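Predicted metal-dependent phosphohydrolase (Magnetospirillum magnetotacticum MS-1, PDB 3KH1) probably hydrolyses phosphate esters of nucleotides in a metal-dependent way, as a helical HD-domain enzyme of the 5'-deoxynucleotidase type. Local coordinates at residues A49-A52 and F53-E57; A62-I65 and G66-A69; G109-P112 and P113-A117; E130-D133 and A134-A137; F136-A139 and L140-Q144. One frame throughout, in Å; residues are numbered along the deposited sequence. Where two conformers were deposited one is given.

Contact 1: A49-A52 and F53-E57; sequences ATMA and FLLAE
Met51 and Leu55 lie side by side at the C-terminal end of helix 41-54, Leu55 being the first residue past it, with CE of Met51 4.1 Å from CD1 of Leu55. One step round the helix, Thr50 and Leu54 repeat the pattern: CG2 of Thr50 meets CD1 of Leu54 at 3.9 Å, both chains pointing the same way. Thr50 presents its methyl here because CG2 is anti to the backbone N (OG1 chi1 -57°), which turns OG1 back to a hydrogen bond with the carbonyl of Trp46. Phe53 brings ring atom CD2 obliquely to the carbonyl O of Ala49 at 3.5 Å. Beneath these chains the backbone is still helical: Leu54 N bonds to Thr50 O over 3.0 Å. The next bond, Leu55 N to Met51 O, is 2.8 Å long but bent to 143° at the hydrogen, as Leu55 leaves helical geometry. Phe53 faces Ile65 and Ala69 of helix 65-74, while Met51, Ala52 and Leu55 pack on Leu140, Leu143 and Gln144 of helix 132-151. The second subunit also packs here, its Tyr119 on Leu54, and the backbone O of Leu54 accepts from NE2 of Gln115 of that subunit, so two helices and the dimer partner enclose this helix end.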
# COMPACT_ATOMS: atom_id res chain seq x y z
N ALA A 49 1.02 1.69 -6.19
CA ALA A 49 -0.33 2.26 -6.19
C ALA A 49 -0.32 3.77 -6.03
O ALA A 49 -1.10 4.47 -6.68
CB ALA A 49 -1.20 1.60 -5.09
N THR A 50 0.59 4.29 -5.21
CA THR A 50 0.71 5.72 -5.08
C THR A 50 1.21 6.34 -6.41
O THR A 50 0.69 7.37 -6.86
CB THR A 50 1.68 6.06 -3.91
OG1 THR A 50 1.20 5.45 -2.71
CG2 THR A 50 1.81 7.55 -3.68
N MSE A 51 2.15 5.67 -7.06
CA MSE A 51 2.61 6.11 -8.38
C MSE A 51 1.48 6.14 -9.41
O MSE A 51 1.48 7.00 -10.28
CB MSE A 51 3.71 5.18 -8.92
CG MSE A 51 5.04 5.32 -8.21
SE MSE A 51 6.32 3.93 -8.58
CE MSE A 51 6.67 4.31 -10.49
N ALA A 52 0.54 5.20 -9.36
CA ALA A 52 -0.60 5.21 -10.28
C ALA A 52 -1.33 6.56 -10.22
O ALA A 52 -1.65 7.12 -11.24
CB ALA A 52 -1.55 4.02 -9.99
N PHE A 53 -1.61 7.03 -9.01
CA PHE A 53 -2.30 8.29 -8.86
C PHE A 53 -1.41 9.45 -9.29
O PHE A 53 -1.84 10.35 -9.98
CB PHE A 53 -2.78 8.46 -7.41
CG PHE A 53 -3.94 7.60 -7.06
CD1 PHE A 53 -5.19 7.81 -7.66
CD2 PHE A 53 -3.80 6.59 -6.15
CE1 PHE A 53 -6.25 7.00 -7.33
CE2 PHE A 53 -4.88 5.78 -5.76
CZ PHE A 53 -6.10 5.96 -6.36
N LEU A 54 -0.15 9.45 -8.88
CA LEU A 54 0.76 10.55 -9.19
C LEU A 54 1.03 10.70 -10.69
O LEU A 54 1.18 11.80 -11.18
CB LEU A 54 2.09 10.36 -8.47
CG LEU A 54 2.12 10.47 -6.96
CD1 LEU A 54 3.42 9.88 -6.36
CD2 LEU A 54 1.89 11.90 -6.46
N LEU A 55 1.08 9.56 -11.36
CA LEU A 55 1.52 9.48 -12.77
C LEU A 55 0.34 9.24 -13.70
O LEU A 55 0.54 8.90 -14.86
CB LEU A 55 2.60 8.40 -12.91
CG LEU A 55 3.89 8.66 -12.11
CD1 LEU A 55 4.85 7.52 -12.28
CD2 LEU A 55 4.57 10.01 -12.50
N ALA A 56 -0.87 9.46 -13.21
CA ALA A 56 -2.12 9.18 -13.95
C ALA A 56 -2.14 9.86 -15.31
O ALA A 56 -2.69 9.33 -16.26
CB ALA A 56 -3.36 9.66 -13.13
N GLU A 57 -1.55 11.04 -15.40
CA GLU A 57 -1.66 11.82 -16.64
C GLU A 57 -0.96 11.15 -17.83
O GLU A 57 -1.20 11.48 -19.00
CB GLU A 57 -1.10 13.23 -16.47
CG GLU A 57 0.45 13.29 -16.42
CD GLU A 57 0.93 14.61 -15.88
OE1 GLU A 57 0.89 14.74 -14.64
OE2 GLU A 57 1.24 15.54 -16.67

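Contact 2: A62-I65 and G66-A69; sequences AVQI and GRVA
Val63 and Val68 meet methyl to methyl across the start of helix 65-74, CG1 of Val63 standing 3.4 Å from CG2 of Val68. The two side chains cross at about a right angle. CG1 of Val63 is anti to its backbone N (chi1 169°), which carries that branch forward to the helix; Val63 was modelled in two conformers, so the tightness of this approach is doubtful. Val68 has the same first torsion, yet offers its other methyl, CG2, which also rests 3.5 Å from the carbonyl O of Gln64. That carbonyl belongs to the N-cap residue: Gln64 stands just before the first turn and accepts from Val68 N at 2.9 Å, after which Ile65 O takes Ala69 N at the same length. On the outer side Gln64 and Arg67 pack through their aliphatic parts, CB to CB at 3.9 Å. Farther out, NE2 of Gln64 comes 4.1 Å from CD of Arg67, and the amide and guanidinium planes are only 6° apart. Arg67 keeps an extended chain from CG to NE, with CG anti to the backbone N (chi1 -174°), and its guanidinium reaches beyond the turn to salt bridges with Asp133 and Glu125. Asp133 also accepts from the backbone N of Gln64, while Ile65 turns to Phe53 and Phe136.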
# COMPACT_ATOMS: atom_id res chain seq x y z
N ALA A 62 -8.53 5.48 -21.63
CA ALA A 62 -9.43 4.41 -21.26
C ALA A 62 -9.07 3.86 -19.85
O ALA A 62 -9.92 3.13 -19.27
CB ALA A 62 -9.44 3.24 -22.34
N VAL A 63 -7.93 4.22 -19.26
CA VAL A 63 -7.58 3.66 -17.94
C VAL A 63 -8.43 4.26 -16.80
O VAL A 63 -8.67 5.48 -16.76
CB VAL A 63 -6.09 3.79 -17.68
CG1 VAL A 63 -5.77 3.47 -16.25
CG2 VAL A 63 -5.32 2.84 -18.60
N GLN A 64 -8.90 3.40 -15.88
CA GLN A 64 -9.57 3.85 -14.67
C GLN A 64 -8.53 3.78 -13.56
O GLN A 64 -8.14 2.70 -13.11
CB GLN A 64 -10.75 2.94 -14.35
CG GLN A 64 -11.90 3.05 -15.36
CD GLN A 64 -13.17 2.47 -14.79
OE1 GLN A 64 -13.88 3.13 -14.02
NE2 GLN A 64 -13.41 1.19 -15.06
N ILE A 65 -8.02 4.94 -13.17
CA ILE A 65 -6.87 4.99 -12.28
C ILE A 65 -7.17 4.36 -10.90
O ILE A 65 -6.31 3.73 -10.33
CB ILE A 65 -6.34 6.43 -12.16
CG1 ILE A 65 -5.72 6.89 -13.50
CG2 ILE A 65 -5.40 6.60 -10.94
CD1 ILE A 65 -4.41 6.19 -13.87
N GLY A 66 -8.36 4.54 -10.36
CA GLY A 66 -8.71 3.92 -9.09
C GLY A 66 -8.71 2.40 -9.18
O GLY A 66 -8.34 1.70 -8.23
N ARG A 67 -9.12 1.89 -10.33
CA ARG A 67 -9.10 0.47 -10.58
C ARG A 67 -7.68 -0.06 -10.74
O ARG A 67 -7.36 -1.13 -10.21
CB ARG A 67 -9.98 0.14 -11.78
CG ARG A 67 -10.14 -1.34 -12.05
CD ARG A 67 -11.29 -1.61 -13.04
NE ARG A 67 -11.59 -3.02 -13.20
CZ ARG A 67 -10.87 -3.84 -13.95
NH1 ARG A 67 -9.80 -3.37 -14.62
NH2 ARG A 67 -11.22 -5.10 -14.03
N VAL A 68 -6.84 0.69 -11.42
CA VAL A 68 -5.40 0.39 -11.47
C VAL A 68 -4.82 0.32 -10.05
O VAL A 68 -4.08 -0.62 -9.71
CB VAL A 68 -4.63 1.41 -12.34
CG1 VAL A 68 -3.11 1.27 -12.16
CG2 VAL A 68 -5.04 1.21 -13.83
N ALA A 69 -5.18 1.29 -9.20
CA ALA A 69 -4.70 1.32 -7.83
C ALA A 69 -5.13 0.06 -7.11
O ALA A 69 -4.32 -0.58 -6.44
CB ALA A 69 -5.16 2.58 -7.09

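Contact 3: G109-P112 and P113-A117; sequences GLLP and PDQAA
Pro112 and Gln115 lie side by side and point the same way, the amide oxygen OE1 of Gln115 resting 3.5 Å from both CG and CD of the proline ring. Leu111 instead crosses Gln115 at about a right angle: CB of Leu111 lies 4.0 Å from CB of Gln115. CD1 of Leu111 reaches on to the backbone O of Gln115 at 3.9 Å. Gln115 stands up beside the proline because its CG is anti to the carbonyl carbon (chi1 -73°) and the chain beyond is extended, which delivers OE1 to Gln13 of helix 8-19 and NE2 to the carbonyl of Leu54 in the second subunit. The arrangement starts helix 113-128, with Pro112 as N-cap and Pro113 as first helical residue, a place where the missing N-H of proline costs nothing, since first-turn amides have no helical carbonyl before them to bond. Pro112 O receives Ala116 N over 2.8 Å, and CB of Ala116 packs 4.3 Å from CB of Leu111. Asp114 slants across Pro112 with OD1 3.5 Å from CB of the proline; its CG sits between the backbone N and the carbonyl carbon (chi1 64°), which folds the carboxylate back toward the start of the helix. OD1 of Asp114 forms a salt bridge with Arg9, while Leu111 touches Phe16 of helix 8-19 and Leu54 of the second subunit.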
# COMPACT_ATOMS: atom_id res chain seq x y z
N GLY A 109 -10.20 -17.02 -1.61
CA GLY A 109 -11.29 -17.86 -1.16
C GLY A 109 -11.75 -17.52 0.24
O GLY A 109 -12.81 -17.97 0.65
N LEU A 110 -10.95 -16.78 1.01
CA LEU A 110 -11.39 -16.26 2.31
C LEU A 110 -12.54 -15.23 2.17
O LEU A 110 -13.34 -15.05 3.07
CB LEU A 110 -10.23 -15.62 3.07
CG LEU A 110 -9.11 -16.58 3.54
CD1 LEU A 110 -7.94 -15.77 4.12
CD2 LEU A 110 -9.63 -17.63 4.55
N LEU A 111 -12.57 -14.52 1.05
CA LEU A 111 -13.57 -13.48 0.84
C LEU A 111 -14.94 -14.10 0.59
O LEU A 111 -15.04 -15.27 0.22
CB LEU A 111 -13.17 -12.61 -0.36
CG LEU A 111 -11.96 -11.70 -0.12
CD1 LEU A 111 -11.38 -11.25 -1.47
CD2 LEU A 111 -12.35 -10.54 0.81
N PRO A 112 -16.00 -13.29 0.75
CA PRO A 112 -17.29 -13.76 0.27
C PRO A 112 -17.21 -14.13 -1.23
O PRO A 112 -16.38 -13.57 -1.94
CB PRO A 112 -18.23 -12.57 0.46
CG PRO A 112 -17.49 -11.58 1.19
CD PRO A 112 -16.05 -11.91 1.25
N PRO A 113 -18.05 -15.06 -1.70
CA PRO A 113 -17.92 -15.53 -3.08
C PRO A 113 -17.85 -14.46 -4.18
O PRO A 113 -17.09 -14.65 -5.12
CB PRO A 113 -19.16 -16.41 -3.27
CG PRO A 113 -19.39 -16.95 -1.91
CD PRO A 113 -19.04 -15.86 -0.94
N ASP A 114 -18.65 -13.40 -4.09
CA ASP A 114 -18.64 -12.36 -5.10
C ASP A 114 -17.25 -11.68 -5.18
O ASP A 114 -16.68 -11.52 -6.25
CB ASP A 114 -19.77 -11.34 -4.92
CG ASP A 114 -19.66 -10.54 -3.61
OD1 ASP A 114 -19.25 -11.09 -2.59
OD2 ASP A 114 -20.01 -9.35 -3.60
N GLN A 115 -16.69 -11.36 -4.04
CA GLN A 115 -15.41 -10.74 -4.00
C GLN A 115 -14.27 -11.71 -4.25
O GLN A 115 -13.26 -11.33 -4.86
CB GLN A 115 -15.20 -10.03 -2.66
CG GLN A 115 -16.01 -8.75 -2.49
CD GLN A 115 -15.76 -8.09 -1.18
OE1 GLN A 115 -15.87 -8.73 -0.12
NE2 GLN A 115 -15.44 -6.80 -1.21
N ALA A 116 -14.43 -12.96 -3.84
CA ALA A 116 -13.41 -13.99 -4.16
C ALA A 116 -13.22 -14.04 -5.68
O ALA A 116 -12.07 -14.06 -6.19
CB ALA A 116 -13.79 -15.39 -3.64
N ALA A 117 -14.34 -14.08 -6.42
CA ALA A 117 -14.28 -14.13 -7.87
C ALA A 117 -13.75 -12.80 -8.43
O ALA A 117 -12.93 -12.79 -9.34
CB ALA A 117 -15.68 -14.49 -8.48

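Contact 4: E130-D133 and A134-A137; sequences ETAD and ARFA
The guanidinium of Arg135 lies with one face over the backbone of the first helical turn: Thr131 O and Ala132 CA each stand 3.5 Å from its plane, offset toward the rim. At its edge NE donates to the carbonyl O of Glu130 over 3.1 Å; this oxygen lies 17° out of the guanidinium plane, and the nitrogen sits above the carbonyl plane, away from a lone pair. The chain reaches back because it bends at chi3 (-91°), folding the group over the residues that precede it. Thr131 is the N-cap. Its OG1, placed between the backbone N and the carbonyl carbon, accepts from Ala134 N at 3.2 Å and is also bonded to Glu125. Regular helical bonds follow, with Arg135 N on Thr131 O at 2.9 Å and Ala137 N on Asp133 O at 2.9 Å. With an alanine at the place of Arg135, the carbonyl of Glu130 would probably lose its side-chain donor and the backbone at Thr131 and Ala132 its cover. The carboxylate of Asp133 is turned to helix 65-74. Ala132 and Asp133 pack on Val63 of the loop before that helix, and Ala137 meets its residues Met71 and Leu72, so the start of helix 132-151 lies against both.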
# COMPACT_ATOMS: atom_id res chain seq x y z
N GLU A 130 -3.12 -7.57 -20.66
CA GLU A 130 -3.80 -7.35 -21.92
C GLU A 130 -4.62 -6.05 -21.88
O GLU A 130 -4.56 -5.23 -22.83
CB GLU A 130 -4.68 -8.56 -22.27
CG GLU A 130 -3.88 -9.83 -22.60
CD GLU A 130 -4.77 -11.04 -22.83
OE1 GLU A 130 -5.91 -10.85 -23.29
OE2 GLU A 130 -4.32 -12.18 -22.55
N THR A 131 -5.38 -5.84 -20.81
CA THR A 131 -6.33 -4.72 -20.80
C THR A 131 -5.59 -3.39 -20.58
O THR A 131 -4.43 -3.36 -20.20
CB THR A 131 -7.38 -4.89 -19.68
OG1 THR A 131 -6.70 -4.85 -18.42
CG2 THR A 131 -8.17 -6.22 -19.80
N ALA A 132 -6.27 -2.28 -20.84
CA ALA A 132 -5.68 -0.97 -20.63
C ALA A 132 -5.23 -0.80 -19.19
O ALA A 132 -4.11 -0.34 -18.93
CB ALA A 132 -6.67 0.18 -21.05
N ASP A 133 -6.10 -1.14 -18.24
CA ASP A 133 -5.73 -1.02 -16.85
C ASP A 133 -4.51 -1.88 -16.50
O ASP A 133 -3.62 -1.44 -15.76
CB ASP A 133 -6.91 -1.40 -15.94
CG ASP A 133 -8.03 -0.34 -15.91
OD1 ASP A 133 -7.88 0.80 -16.41
OD2 ASP A 133 -9.07 -0.74 -15.34
N ALA A 134 -4.48 -3.12 -16.97
CA ALA A 134 -3.39 -4.02 -16.65
C ALA A 134 -2.08 -3.55 -17.26
O ALA A 134 -1.04 -3.71 -16.63
CB ALA A 134 -3.73 -5.48 -17.10
N ARG A 135 -2.10 -2.98 -18.46
CA ARG A 135 -0.90 -2.48 -19.08
C ARG A 135 -0.32 -1.30 -18.31
O ARG A 135 0.90 -1.21 -18.13
CB ARG A 135 -1.08 -2.10 -20.55
CG ARG A 135 -1.18 -3.32 -21.46
CD ARG A 135 -1.26 -2.96 -22.92
NE ARG A 135 -2.63 -2.83 -23.31
CZ ARG A 135 -3.27 -1.69 -23.55
NH1 ARG A 135 -2.68 -0.50 -23.40
NH2 ARG A 135 -4.55 -1.76 -23.91
N PHE A 136 -1.17 -0.40 -17.83
CA PHE A 136 -0.66 0.74 -17.07
C PHE A 136 -0.14 0.26 -15.71
O PHE A 136 0.92 0.65 -15.28
CB PHE A 136 -1.71 1.84 -16.95
CG PHE A 136 -1.17 3.12 -16.43
CD1 PHE A 136 -0.23 3.84 -17.15
CD2 PHE A 136 -1.60 3.63 -15.20
CE1 PHE A 136 0.28 5.00 -16.63
CE2 PHE A 136 -1.09 4.83 -14.68
CZ PHE A 136 -0.17 5.50 -15.40
N ALA A 137 -0.88 -0.64 -15.06
CA ALA A 137 -0.43 -1.23 -13.79
C ALA A 137 0.93 -1.91 -13.95
O ALA A 137 1.87 -1.69 -13.16
CB ALA A 137 -1.46 -2.27 -13.32

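Contact 5: F136-A139 and L140-Q144; sequences FADA and LDRLQ
Through this stretch of helix 132-151 each amide reaches the carbonyl four residues back, Leu140 N to Phe136 O at 3.1 Å and Asp141 N to Ala137 O at 3.0 Å, though the bond of Leu143 N to Ala139 O is bent to 140° at the hydrogen. On one side Leu140 approaches Phe136 obliquely, its CG above one face of the ring toward the rim and its methyl CD1 3.7 Å from CE2. Leu140 has CG anti to the carbonyl carbon (chi1 -64°), which lays the branch back along the helix over the carbonyl of Phe136. These apolar chains pack on helices 41-54 and 65-74. Another side is polar. Asp138 and Arg142 lie side by side, OD2 of Asp138 4.1 Å from CG of Arg142, with the carboxylate and guanidinium planes 57° apart. A water joins the ends: it donates to Asp138 OD1 at 2.8 Å and to Asp141 OD2 at 2.7 Å, and accepts a weak bond from Arg142 NH1. It thereby bridges the two carboxylates. Arg142 NH1 and Asp141 OD2 form a long ion pair in which no N-H points at the oxygen. Outside the stretch Asp138 forms a salt bridge with Arg173, and Gln144 NE2 is bonded to Glu39 and His47. A calcium ion lies about 6 Å from the side chain of Arg142. Asp141, bonded through OD1 to His44 and touching His75, is consistent with the histidine-aspartate cluster of an HD domain.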
# COMPACT_ATOMS: atom_id res chain seq x y z
N PHE A 136 -1.17 -0.40 -17.83
CA PHE A 136 -0.66 0.74 -17.07
C PHE A 136 -0.14 0.26 -15.71
O PHE A 136 0.92 0.65 -15.28
CB PHE A 136 -1.71 1.84 -16.95
CG PHE A 136 -1.17 3.12 -16.43
CD1 PHE A 136 -0.23 3.84 -17.15
CD2 PHE A 136 -1.60 3.63 -15.20
CE1 PHE A 136 0.28 5.00 -16.63
CE2 PHE A 136 -1.09 4.83 -14.68
CZ PHE A 136 -0.17 5.50 -15.40
N ALA A 137 -0.88 -0.64 -15.06
CA ALA A 137 -0.43 -1.23 -13.79
C ALA A 137 0.93 -1.91 -13.95
O ALA A 137 1.87 -1.69 -13.16
CB ALA A 137 -1.46 -2.27 -13.32
N ASP A 138 1.08 -2.73 -14.99
CA ASP A 138 2.31 -3.46 -15.22
C ASP A 138 3.48 -2.50 -15.54
O ASP A 138 4.60 -2.71 -15.08
CB ASP A 138 2.14 -4.46 -16.37
CG ASP A 138 3.32 -5.40 -16.52
OD1 ASP A 138 3.57 -6.20 -15.59
OD2 ASP A 138 3.95 -5.36 -17.61
N ALA A 139 3.20 -1.44 -16.29
CA ALA A 139 4.24 -0.47 -16.63
C ALA A 139 4.79 0.19 -15.36
O ALA A 139 6.01 0.35 -15.20
CB ALA A 139 3.63 0.56 -17.58
N LEU A 140 3.91 0.54 -14.44
CA LEU A 140 4.34 1.18 -13.21
C LEU A 140 5.13 0.23 -12.36
O LEU A 140 6.16 0.55 -11.76
CB LEU A 140 3.16 1.67 -12.42
CG LEU A 140 2.34 2.76 -13.08
CD1 LEU A 140 1.00 2.91 -12.35
CD2 LEU A 140 3.12 4.05 -13.07
N ASP A 141 4.68 -1.01 -12.30
CA ASP A 141 5.35 -2.05 -11.53
C ASP A 141 6.74 -2.36 -12.06
O ASP A 141 7.65 -2.69 -11.30
CB ASP A 141 4.54 -3.32 -11.51
CG ASP A 141 5.09 -4.30 -10.55
OD1 ASP A 141 5.07 -3.99 -9.34
OD2 ASP A 141 5.47 -5.37 -11.00
N ARG A 142 6.91 -2.25 -13.38
CA ARG A 142 8.21 -2.50 -14.00
C ARG A 142 9.12 -1.29 -13.91
O ARG A 142 10.36 -1.40 -13.91
CB ARG A 142 8.02 -2.90 -15.46
CG ARG A 142 7.35 -4.26 -15.65
CD ARG A 142 8.33 -5.36 -15.79
NE ARG A 142 9.36 -5.48 -14.76
CZ ARG A 142 9.25 -6.12 -13.58
NH1 ARG A 142 8.13 -6.78 -13.24
NH2 ARG A 142 10.30 -6.17 -12.75
N LEU A 143 8.55 -0.08 -13.84
CA LEU A 143 9.37 1.14 -13.75
C LEU A 143 10.02 1.28 -12.40
O LEU A 143 11.19 1.67 -12.28
CB LEU A 143 8.45 2.33 -13.97
CG LEU A 143 9.06 3.73 -13.83
CD1 LEU A 143 10.25 3.95 -14.80
CD2 LEU A 143 8.02 4.84 -14.03
N GLN A 144 9.26 0.99 -11.36
CA GLN A 144 9.75 1.26 -10.01
C GLN A 144 11.09 0.57 -9.66
O GLN A 144 11.98 1.22 -9.07
CB GLN A 144 8.66 1.02 -8.97
CG GLN A 144 9.02 1.34 -7.51
CD GLN A 144 9.50 0.16 -6.73
OE1 GLN A 144 9.81 -0.92 -7.27
NE2 GLN A 144 9.47 0.31 -5.38
O HOH W 1 5.36 -6.41 -13.50

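Overall arrangement
Along the chain the five contacts follow in order, contacts 4 and 5 overlapping at Phe136 and Ala137 on helix 132-151. Contacts 1, 2, 4 and 5 form one cluster, with centres 9 to 14 Å apart. In it the end of helix 41-54 packs on the start of helix 65-74 and on helix 132-151, while the Arg67-Asp133 salt bridge ties contact 2 to contact 4. Contact 3, opening helix 113-128, stands apart, its centre 21 to 27 Å from the others. Contacts 1, 3 and 5 also touch the second subunit. All lie within the HD domain, and helix 41-54 packs both on the helical core and on the second subunit.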